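Local coordinates for adenosyl-chloride synthase (Thermotoga maritima, PDB 2ZBU), which probably breaks down S-adenosyl-L-methionine, as relatives in the SAM hydrolase / SAM-dependent halogenase family do, and binds adenosine in a pocket shared by two subunits, at residues A[63-68]-A[93-98]; A[79-84]-A[104-109]; A[169-174]-A[256-261]. All coordinates share one frame; numbering follows the deposited sequence.

Interaction 1 (A[63-68]-A[93-98]); sequences FLVVVD and NGVLTV. With ADN (adenosine), chain E.
The side-chain nitrogen of Asn-93 serves two acceptors at once: ND2 donates to the backbone O of Val-67 at 2.8 Å and to a water, 3.1 Å from ND2, that donates in turn to Asp-68 OD1. The carbonyl oxygen of Val-67 lies in the plane of the Asn-93 amide and ND2 lies in the carbonyl plane of Val-67, yet the bond is bent, with an N-H...O angle of 142°. CG of Asn-93 sits between its own backbone N and carbonyl carbon (chi1 61°), which turns OD1 back over the loop to accept from the N of Val-95 at 3.0 Å, an Asx turn. Held at both ends, the amide has its rotation fixed; turned over, it would set an oxygen against Val-67 O.

Beside this polar link, the side chains of Val-65 and Val-95 lie alongside one another, pointing opposite ways, with CG1 of Val-65 lying 3.7 Å from CG2 of Val-95. Ala-90 of strand 87-91 touches both valines. Leu-96 brings CD2 more loosely to Val-65 CG2 and occupies the N-cap position of helix 97-103, where the turn from Gly-94 to Thr-97 leads the chain into the helix.

The peptide whose oxygen Asn-93 holds offers its other end to the ligand: Asp-68 N donates to O3' of adenosine at 2.8 Å and a nearly straight 169°. The Asp-68 carboxylate also forms a salt bridge through OD2 with Arg-75. Asn-93 is thus a second-shell residue that is likely to orient the Val-67/Asp-68 peptide, and its bond to the carbonyl would be expected to polarise that peptide and make its N-H a somewhat better donor to the ribose.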
loop_
_atom_site.group_PDB
_atom_site.type_symbol
_atom_site.label_atom_id
_atom_site.label_comp_id
_atom_site.label_asym_id
_atom_site.label_seq_id
_atom_site.Cartn_x
_atom_site.Cartn_y
_atom_site.Cartn_z
ATOM N N PHE A 63 -13.729 -8.868 -11.297
ATOM C CA PHE A 63 -12.892 -7.681 -11.223
ATOM C C PHE A 63 -13.711 -6.436 -10.870
ATOM O O PHE A 63 -14.777 -6.183 -11.436
ATOM C CB PHE A 63 -12.135 -7.491 -12.547
ATOM C CG PHE A 63 -11.108 -8.573 -12.822
ATOM C CD1 PHE A 63 -9.805 -8.462 -12.326
ATOM C CD2 PHE A 63 -11.446 -9.703 -13.568
ATOM C CE1 PHE A 63 -8.849 -9.471 -12.578
ATOM C CE2 PHE A 63 -10.501 -10.717 -13.824
ATOM C CZ PHE A 63 -9.203 -10.596 -13.326
ATOM N N LEU A 64 -13.216 -5.688 -9.891
ATOM C CA LEU A 64 -13.853 -4.460 -9.444
ATOM C C LEU A 64 -12.912 -3.385 -9.970
ATOM O O LEU A 64 -11.830 -3.175 -9.432
ATOM C CB LEU A 64 -13.940 -4.444 -7.906
ATOM C CG LEU A 64 -14.436 -3.190 -7.179
ATOM C CD1 LEU A 64 -15.779 -2.770 -7.755
ATOM C CD2 LEU A 64 -14.544 -3.460 -5.668
ATOM N N VAL A 65 -13.327 -2.729 -11.051
ATOM C CA VAL A 65 -12.517 -1.709 -11.703
ATOM C C VAL A 65 -13.179 -0.339 -11.605
ATOM O O VAL A 65 -14.189 -0.074 -12.262
ATOM C CB VAL A 65 -12.316 -2.072 -13.194
ATOM C CG1 VAL A 65 -11.275 -1.159 -13.831
ATOM C CG2 VAL A 65 -11.906 -3.537 -13.313
ATOM N N VAL A 66 -12.589 0.542 -10.808
ATOM C CA VAL A 66 -13.169 1.860 -10.626
ATOM C C VAL A 66 -12.235 3.054 -10.806
ATOM O O VAL A 66 -11.626 3.531 -9.845
ATOM C CB VAL A 66 -13.830 2.003 -9.233
ATOM C CG1 VAL A 66 -14.744 3.240 -9.216
ATOM C CG2 VAL A 66 -14.611 0.754 -8.887
ATOM N N VAL A 67 -12.108 3.496 -12.055
ATOM C CA VAL A 67 -11.363 4.703 -12.406
ATOM C C VAL A 67 -12.576 5.347 -13.071
ATOM O O VAL A 67 -12.885 5.091 -14.235
ATOM C CB VAL A 67 -10.249 4.430 -13.416
ATOM C CG1 VAL A 67 -9.639 5.755 -13.873
ATOM C CG2 VAL A 67 -9.180 3.533 -12.765
ATOM N N ASP A 68 -13.270 6.177 -12.312
ATOM C CA ASP A 68 -14.542 6.700 -12.779
ATOM C C ASP A 68 -14.778 8.212 -12.626
ATOM O O ASP A 68 -15.550 8.660 -11.780
ATOM C CB ASP A 68 -15.580 5.834 -12.039
ATOM C CG ASP A 68 -17.007 6.145 -12.389
ATOM O OD1 ASP A 68 -17.292 6.494 -13.547
ATOM O OD2 ASP A 68 -17.847 5.991 -11.475
ATOM N N ASN A 93 -16.979 3.460 -19.335
ATOM C CA ASN A 93 -16.181 4.581 -19.831
ATOM C C ASN A 93 -14.993 4.147 -20.676
ATOM O O ASN A 93 -14.091 4.936 -20.933
ATOM C CB ASN A 93 -15.673 5.434 -18.662
ATOM C CG ASN A 93 -14.774 4.649 -17.708
ATOM O OD1 ASN A 93 -14.359 3.518 -18.005
ATOM N ND2 ASN A 93 -14.461 5.252 -16.557
ATOM N N GLY A 94 -14.987 2.883 -21.081
ATOM C CA GLY A 94 -13.905 2.374 -21.905
ATOM C C GLY A 94 -12.770 1.696 -21.163
ATOM O O GLY A 94 -11.821 1.220 -21.784
ATOM N N VAL A 95 -12.855 1.644 -19.838
ATOM C CA VAL A 95 -11.804 1.012 -19.059
ATOM C C VAL A 95 -11.745 -0.489 -19.343
ATOM O O VAL A 95 -10.715 -1.124 -19.129
ATOM C CB VAL A 95 -12.011 1.249 -17.543
ATOM C CG1 VAL A 95 -13.145 0.374 -17.038
ATOM C CG2 VAL A 95 -10.709 0.983 -16.791
ATOM N N LEU A 96 -12.843 -1.058 -19.841
ATOM C CA LEU A 96 -12.865 -2.486 -20.158
ATOM C C LEU A 96 -12.571 -2.740 -21.641
ATOM O O LEU A 96 -12.864 -3.819 -22.165
ATOM C CB LEU A 96 -14.226 -3.102 -19.814
ATOM C CG LEU A 96 -14.735 -3.012 -18.366
ATOM C CD1 LEU A 96 -15.982 -3.859 -18.256
ATOM C CD2 LEU A 96 -13.660 -3.495 -17.360
ATOM N N THR A 97 -12.000 -1.750 -22.318
ATOM C CA THR A 97 -11.699 -1.909 -23.740
ATOM C C THR A 97 -10.753 -3.065 -24.054
ATOM O O THR A 97 -11.064 -3.900 -24.902
ATOM C CB THR A 97 -11.090 -0.618 -24.344
ATOM O OG1 THR A 97 -12.086 0.413 -24.377
ATOM C CG2 THR A 97 -10.584 -0.873 -25.764
ATOM N N VAL A 98 -9.610 -3.120 -23.373
ATOM C CA VAL A 98 -8.629 -4.163 -23.654
ATOM C C VAL A 98 -9.097 -5.589 -23.349
ATOM O O VAL A 98 -8.901 -6.474 -24.181
ATOM C CB VAL A 98 -7.266 -3.874 -22.946
ATOM C CG1 VAL A 98 -6.172 -4.805 -23.499
ATOM C CG2 VAL A 98 -6.855 -2.419 -23.165
HETATM O "O5'" ADN E . -15.922 7.580 -7.059
HETATM C "C5'" ADN E . -14.544 7.326 -7.269
HETATM C "C4'" ADN E . -14.096 8.058 -8.530
HETATM O "O4'" ADN E . -14.257 9.492 -8.428
HETATM C "C3'" ADN E . -12.609 7.817 -8.860
HETATM O "O3'" ADN E . -12.479 6.674 -9.691
HETATM C "C2'" ADN E . -12.165 9.140 -9.525
HETATM O "O2'" ADN E . -11.738 8.926 -10.881
HETATM C "C1'" ADN E . -13.393 10.061 -9.450
HETATM N N9 ADN E . -12.989 11.436 -9.086
HETATM C C8 ADN E . -12.442 11.840 -7.884
HETATM N N7 ADN E . -12.198 13.122 -7.899
HETATM C C5 ADN E . -12.572 13.628 -9.104
HETATM C C6 ADN E . -12.557 14.924 -9.709
HETATM N N6 ADN E . -12.073 16.014 -9.019
HETATM N N1 ADN E . -13.023 15.062 -10.968
HETATM C C2 ADN E . -13.497 14.014 -11.661
HETATM N N3 ADN E . -13.529 12.784 -11.136
HETATM C C4 ADN E . -13.085 12.548 -9.882
HETATM O O HOH W 1 -16.294 7.506 -15.624
#

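Interaction 2 (A[79-84]-A[104-109]); sequences VMKTKN and GVAEIR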
loop_
_atom_site.group_PDB
_atom_site.type_symbol
_atom_site.label_atom_id
_atom_site.label_comp_id
_atom_site.label_asym_id
_atom_site.label_seq_id
_atom_site.Cartn_x
_atom_site.Cartn_y
_atom_site.Cartn_z
ATOM N N VAL A 79 -21.665 -4.631 -15.821
ATOM C CA VAL A 79 -20.985 -5.871 -15.469
ATOM C C VAL A 79 -20.774 -6.599 -16.809
ATOM O O VAL A 79 -21.741 -6.937 -17.504
ATOM C CB VAL A 79 -21.833 -6.768 -14.538
ATOM C CG1 VAL A 79 -21.111 -8.102 -14.322
ATOM C CG2 VAL A 79 -22.082 -6.063 -13.187
HETATM N N MSE A 80 -19.515 -6.808 -17.181
HETATM C CA MSE A 80 -19.177 -7.497 -18.430
HETATM C C MSE A 80 -18.624 -8.898 -18.149
HETATM O O MSE A 80 -17.740 -9.065 -17.300
HETATM C CB MSE A 80 -18.122 -6.700 -19.227
HETATM C CG MSE A 80 -17.590 -7.429 -20.468
HETATM SE SE MSE A 80 -16.139 -6.542 -21.350
HETATM C CE MSE A 80 -17.044 -4.891 -21.751
ATOM N N LYS A 81 -19.161 -9.897 -18.843
ATOM C CA LYS A 81 -18.682 -11.270 -18.717
ATOM C C LYS A 81 -17.960 -11.580 -20.030
ATOM O O LYS A 81 -18.570 -11.524 -21.101
ATOM C CB LYS A 81 -19.831 -12.266 -18.543
ATOM C CG LYS A 81 -19.343 -13.732 -18.511
ATOM C CD LYS A 81 -20.499 -14.741 -18.514
ATOM C CE LYS A 81 -19.987 -16.166 -18.663
ATOM N NZ LYS A 81 -21.097 -17.152 -18.716
ATOM N N THR A 82 -16.670 -11.887 -19.955
ATOM C CA THR A 82 -15.902 -12.197 -21.161
ATOM C C THR A 82 -15.909 -13.679 -21.473
ATOM O O THR A 82 -16.278 -14.502 -20.630
ATOM C CB THR A 82 -14.450 -11.693 -21.055
ATOM O OG1 THR A 82 -13.910 -12.039 -19.775
ATOM C CG2 THR A 82 -14.418 -10.198 -21.221
ATOM N N LYS A 83 -15.495 -14.017 -22.694
ATOM C CA LYS A 83 -15.509 -15.401 -23.144
ATOM C C LYS A 83 -14.520 -16.334 -22.456
ATOM O O LYS A 83 -14.584 -17.547 -22.647
ATOM C CB LYS A 83 -15.361 -15.443 -24.668
ATOM C CG LYS A 83 -16.537 -14.752 -25.370
ATOM C CD LYS A 83 -16.484 -14.894 -26.880
ATOM C CE LYS A 83 -17.741 -14.318 -27.511
ATOM N NZ LYS A 83 -17.830 -14.605 -28.963
ATOM N N ASN A 84 -13.605 -15.780 -21.663
ATOM C CA ASN A 84 -12.680 -16.629 -20.915
ATOM C C ASN A 84 -13.279 -16.807 -19.517
ATOM O O ASN A 84 -12.595 -17.182 -18.572
ATOM C CB ASN A 84 -11.280 -16.008 -20.817
ATOM C CG ASN A 84 -11.263 -14.714 -20.028
ATOM O OD1 ASN A 84 -10.211 -14.291 -19.546
ATOM N ND2 ASN A 84 -12.422 -14.072 -19.901
ATOM N N GLY A 104 -12.859 -11.054 -25.798
ATOM C CA GLY A 104 -14.145 -11.185 -26.469
ATOM C C GLY A 104 -15.225 -11.129 -25.396
ATOM O O GLY A 104 -15.012 -11.644 -24.296
ATOM N N VAL A 105 -16.375 -10.517 -25.676
ATOM C CA VAL A 105 -17.407 -10.432 -24.643
ATOM C C VAL A 105 -18.583 -11.378 -24.841
ATOM O O VAL A 105 -19.149 -11.486 -25.932
ATOM C CB VAL A 105 -17.900 -8.934 -24.426
ATOM C CG1 VAL A 105 -17.420 -8.045 -25.535
ATOM C CG2 VAL A 105 -19.413 -8.864 -24.287
ATOM N N ALA A 106 -18.935 -12.095 -23.778
ATOM C CA ALA A 106 -20.049 -13.036 -23.853
ATOM C C ALA A 106 -21.367 -12.348 -23.520
ATOM O O ALA A 106 -22.408 -12.665 -24.099
ATOM C CB ALA A 106 -19.817 -14.213 -22.916
ATOM N N GLU A 107 -21.323 -11.395 -22.598
ATOM C CA GLU A 107 -22.538 -10.700 -22.203
ATOM C C GLU A 107 -22.250 -9.476 -21.350
ATOM O O GLU A 107 -21.262 -9.434 -20.615
ATOM C CB GLU A 107 -23.447 -11.661 -21.427
ATOM C CG GLU A 107 -24.754 -11.047 -20.916
ATOM C CD GLU A 107 -25.757 -12.100 -20.469
ATOM O OE1 GLU A 107 -26.235 -12.870 -21.330
ATOM O OE2 GLU A 107 -26.070 -12.164 -19.262
ATOM N N ILE A 108 -23.127 -8.484 -21.455
ATOM C CA ILE A 108 -23.008 -7.263 -20.671
ATOM C C ILE A 108 -24.365 -6.977 -20.025
ATOM O O ILE A 108 -25.408 -7.061 -20.682
ATOM C CB ILE A 108 -22.642 -6.042 -21.534
ATOM C CG1 ILE A 108 -21.387 -6.328 -22.359
ATOM C CG2 ILE A 108 -22.443 -4.834 -20.637
ATOM C CD1 ILE A 108 -21.019 -5.217 -23.325
ATOM N N ARG A 109 -24.339 -6.650 -18.739
ATOM C CA ARG A 109 -25.552 -6.319 -17.992
ATOM C C ARG A 109 -25.393 -4.923 -17.418
ATOM O O ARG A 109 -24.304 -4.555 -16.970
ATOM C CB ARG A 109 -25.747 -7.292 -16.837
ATOM C CG ARG A 109 -26.051 -8.692 -17.262
ATOM C CD ARG A 109 -27.503 -8.818 -17.648
ATOM N NE ARG A 109 -27.812 -10.164 -18.106
ATOM C CZ ARG A 109 -29.044 -10.612 -18.303
ATOM N NH1 ARG A 109 -30.081 -9.817 -18.075
ATOM N NH2 ARG A 109 -29.239 -11.849 -18.732
#
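A bend at chi3 of -59° ends the otherwise extended chain of Met-80, a selenomethionine, and carries CE toward Ile-108 CD1 at 4.3 Å, while its CG lies beside Val-105 CB. On the opposite face of the sheet Arg-109 folds at chi2 (-79°), which turns its guanidinium back along its own strand to Glu-107. Both NE and NH2 reach Glu-107 OE2, NE at 2.9 Å, with the oxygen at the guanidinium edge; seen from the glutamate, the two nitrogens come from one face, well above the carboxylate plane.

The strands run antiparallel, and Val-79 and Arg-109 exchange two backbone hydrogen bonds. Lys-81 N donates to Glu-107 O at 2.8 Å, but Lys-81 O accepts twice, from Ala-106 N at 2.8 Å and from Glu-107 N at 3.1 Å. This is a classic beta bulge, which shifts the register by one residue, so that Thr-82 pairs with Val-105. Beyond it Lys-83 N donates to Gly-104 O at 2.9 Å, and the lysine chain brings CE to Val-105 O. Gly-104, with positive phi, closes helix 97-103; a side chain there would press on Lys-83 CD.

Strand 105-110 is the last of its sheet within the chain, with the Ile-108 backbone hydrogen-bonded to Leu-152. Helix 97-103, which packs Ala-100 on Met-80, leads to it from strand 87-91 in a beta-alpha-beta crossover. Glu-107 OE1 binds Arg-151, and Arg-109 NH1 donates to Gly-149 O. An alanine here in place of Arg-109 removes NE, NH1 and NH2, and would probably leave the Glu-107 carboxylate freer to turn and Gly-149 O without its mate. The carboxylate between two arginines is likely to stay ionised, tying this strand to the segment around Arg-151.

Interaction 3 (A[169-174]-A[256-261]); sequences KVIGEV and GDEIEI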
loop_
_atom_site.group_PDB
_atom_site.type_symbol
_atom_site.label_atom_id
_atom_site.label_comp_id
_atom_site.label_asym_id
_atom_site.label_seq_id
_atom_site.Cartn_x
_atom_site.Cartn_y
_atom_site.Cartn_z
ATOM N N LYS A 169 10.339 -2.901 -39.341
ATOM C CA LYS A 169 10.165 -2.257 -38.045
ATOM C C LYS A 169 8.737 -2.350 -37.518
ATOM O O LYS A 169 7.793 -2.650 -38.254
ATOM C CB LYS A 169 10.571 -0.783 -38.115
ATOM C CG LYS A 169 9.606 0.087 -38.896
ATOM C CD LYS A 169 9.961 1.562 -38.782
ATOM C CE LYS A 169 8.979 2.428 -39.564
ATOM N NZ LYS A 169 9.319 3.878 -39.498
ATOM N N VAL A 170 8.595 -2.096 -36.225
ATOM C CA VAL A 170 7.299 -2.125 -35.583
ATOM C C VAL A 170 7.138 -0.825 -34.820
ATOM O O VAL A 170 8.015 -0.437 -34.051
ATOM C CB VAL A 170 7.183 -3.301 -34.597
ATOM C CG1 VAL A 170 7.300 -4.611 -35.343
ATOM C CG2 VAL A 170 8.270 -3.208 -33.540
ATOM N N ILE A 171 6.031 -0.136 -35.060
ATOM C CA ILE A 171 5.764 1.108 -34.363
ATOM C C ILE A 171 4.689 0.830 -33.321
ATOM O O ILE A 171 3.742 0.081 -33.569
ATOM C CB ILE A 171 5.280 2.217 -35.327
ATOM C CG1 ILE A 171 6.385 2.549 -36.335
ATOM C CG2 ILE A 171 4.906 3.468 -34.540
ATOM C CD1 ILE A 171 6.036 3.674 -37.303
ATOM N N GLY A 172 4.852 1.419 -32.146
ATOM C CA GLY A 172 3.885 1.213 -31.089
ATOM C C GLY A 172 3.914 2.360 -30.108
ATOM O O GLY A 172 4.412 3.444 -30.418
ATOM N N GLU A 173 3.393 2.111 -28.913
ATOM C CA GLU A 173 3.340 3.126 -27.876
ATOM C C GLU A 173 3.732 2.568 -26.517
ATOM O O GLU A 173 3.578 1.381 -26.252
ATOM C CB GLU A 173 1.923 3.691 -27.782
ATOM C CG GLU A 173 1.444 4.396 -29.035
ATOM C CD GLU A 173 -0.015 4.807 -28.943
ATOM O OE1 GLU A 173 -0.429 5.288 -27.864
ATOM O OE2 GLU A 173 -0.742 4.657 -29.954
ATOM N N VAL A 174 4.242 3.440 -25.660
ATOM C CA VAL A 174 4.608 3.052 -24.310
ATOM C C VAL A 174 3.298 2.909 -23.530
ATOM O O VAL A 174 2.556 3.876 -23.369
ATOM C CB VAL A 174 5.475 4.131 -23.641
ATOM C CG1 VAL A 174 5.752 3.752 -22.189
ATOM C CG2 VAL A 174 6.772 4.300 -24.407
ATOM N N GLY A 256 2.357 6.619 -23.358
ATOM C CA GLY A 256 1.660 7.275 -24.447
ATOM C C GLY A 256 2.585 7.695 -25.575
ATOM O O GLY A 256 2.135 7.897 -26.705
ATOM N N ASP A 257 3.877 7.835 -25.277
ATOM C CA ASP A 257 4.846 8.229 -26.297
ATOM C C ASP A 257 4.965 7.149 -27.355
ATOM O O ASP A 257 4.943 5.959 -27.047
ATOM C CB ASP A 257 6.232 8.462 -25.688
ATOM C CG ASP A 257 6.313 9.738 -24.887
ATOM O OD1 ASP A 257 5.372 10.555 -24.980
ATOM O OD2 ASP A 257 7.322 9.932 -24.172
ATOM N N GLU A 258 5.102 7.562 -28.607
ATOM C CA GLU A 258 5.243 6.599 -29.687
ATOM C C GLU A 258 6.649 6.007 -29.642
ATOM O O GLU A 258 7.626 6.712 -29.383
ATOM C CB GLU A 258 5.006 7.272 -31.038
ATOM C CG GLU A 258 4.974 6.297 -32.201
ATOM C CD GLU A 258 4.472 6.933 -33.485
ATOM O OE1 GLU A 258 3.308 7.393 -33.501
ATOM O OE2 GLU A 258 5.240 6.973 -34.473
ATOM N N ILE A 259 6.743 4.704 -29.866
ATOM C CA ILE A 259 8.033 4.028 -29.863
ATOM C C ILE A 259 8.174 3.197 -31.121
ATOM O O ILE A 259 7.210 2.586 -31.584
ATOM C CB ILE A 259 8.202 3.102 -28.637
ATOM C CG1 ILE A 259 8.619 3.930 -27.426
ATOM C CG2 ILE A 259 9.251 2.028 -28.923
ATOM C CD1 ILE A 259 9.162 3.102 -26.283
ATOM N N GLU A 260 9.386 3.173 -31.661
ATOM C CA GLU A 260 9.669 2.426 -32.875
ATOM C C GLU A 260 10.854 1.479 -32.689
ATOM O O GLU A 260 11.928 1.898 -32.253
ATOM C CB GLU A 260 9.959 3.407 -34.014
ATOM C CG GLU A 260 10.100 2.774 -35.383
ATOM C CD GLU A 260 10.281 3.816 -36.479
ATOM O OE1 GLU A 260 9.406 4.698 -36.616
ATOM O OE2 GLU A 260 11.296 3.755 -37.201
ATOM N N ILE A 261 10.647 0.205 -33.014
ATOM C CA ILE A 261 11.702 -0.802 -32.915
ATOM C C ILE A 261 12.097 -1.160 -34.349
ATOM O O ILE A 261 11.276 -1.681 -35.109
ATOM C CB ILE A 261 11.209 -2.086 -32.205
ATOM C CG1 ILE A 261 10.451 -1.734 -30.920
ATOM C CG2 ILE A 261 12.395 -2.973 -31.868
ATOM C CD1 ILE A 261 11.293 -1.029 -29.874
#
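Lys-169 reaches across to Glu-260, their chains crossing obliquely, the lysine extended beyond CG. The end of the lysine lies over one face of the Glu-260 carboxylate, NZ equally near OE1 and OE2, 3.0 Å from each; this is a salt bridge whose hydrogen bond, to OE1, is weak. OE1 also pairs with Arg-206 of strand 202-207, so the glutamate joins charges from the strands on both its sides.

Ile-171, Glu-258 and Glu-260 share one face of the antiparallel strand pair, the isoleucine set between the two glutamates by its branches. CD1 of Ile-171 points to Glu-260 OE1 at 3.6 Å, whereas its CG2, anti to the backbone N, lies 3.5 Å from Glu-258 OE2. Both methyls thus rest against carboxylate oxygens, and the CG methylenes of the glutamates lie near the isoleucine as well.

Val-170, Ile-259 and Ile-261 make the other face apolar, and Val-174 reaches CG2 to Ile-259 CD1 at 3.3 Å. Val-170 sets CG2 against Ile-261 CB at 3.4 Å; both pairs are packed tightly. Gly-172 comes between the two valines without a side chain; Gly-172 N donates to Ile-259 O and Ile-259 N to Gly-172 O, both at 2.7 Å.

Val-174 and Gly-256 close the pairing, with Gly-256 N donating to Val-174 O. Strand 258-262 lies between strands 169-177 and 202-207, and the directions of the two segments differ by 142°, well short of strict antiparallel. Such twisted antiparallel pairing fits the curled, barrel-like sheet of the C-terminal domain of this SAM hydrolase family.

Interactions 1 and 2 share the sheet of the N-terminal domain, their centres 13 Å apart, and they meet directly where Leu-96 CD1 packs on Met-80 CB at 3.7 Å. Interaction 1 lies at the adenosine; interaction 2 lies at the far side of the sheet, away from the ligand. Interaction 3 belongs to the C-terminal domain, with centres 24 Å from interaction 1 and 30 Å from interaction 2. Its relation to the pocket runs through the assembly: the adenosine next to Asp-68 is also held by Asn-182, Val-242 and Leu-244 of a second subunit, and within the chain the side chain of Val-174 is about 9 Å from that of Asn-182.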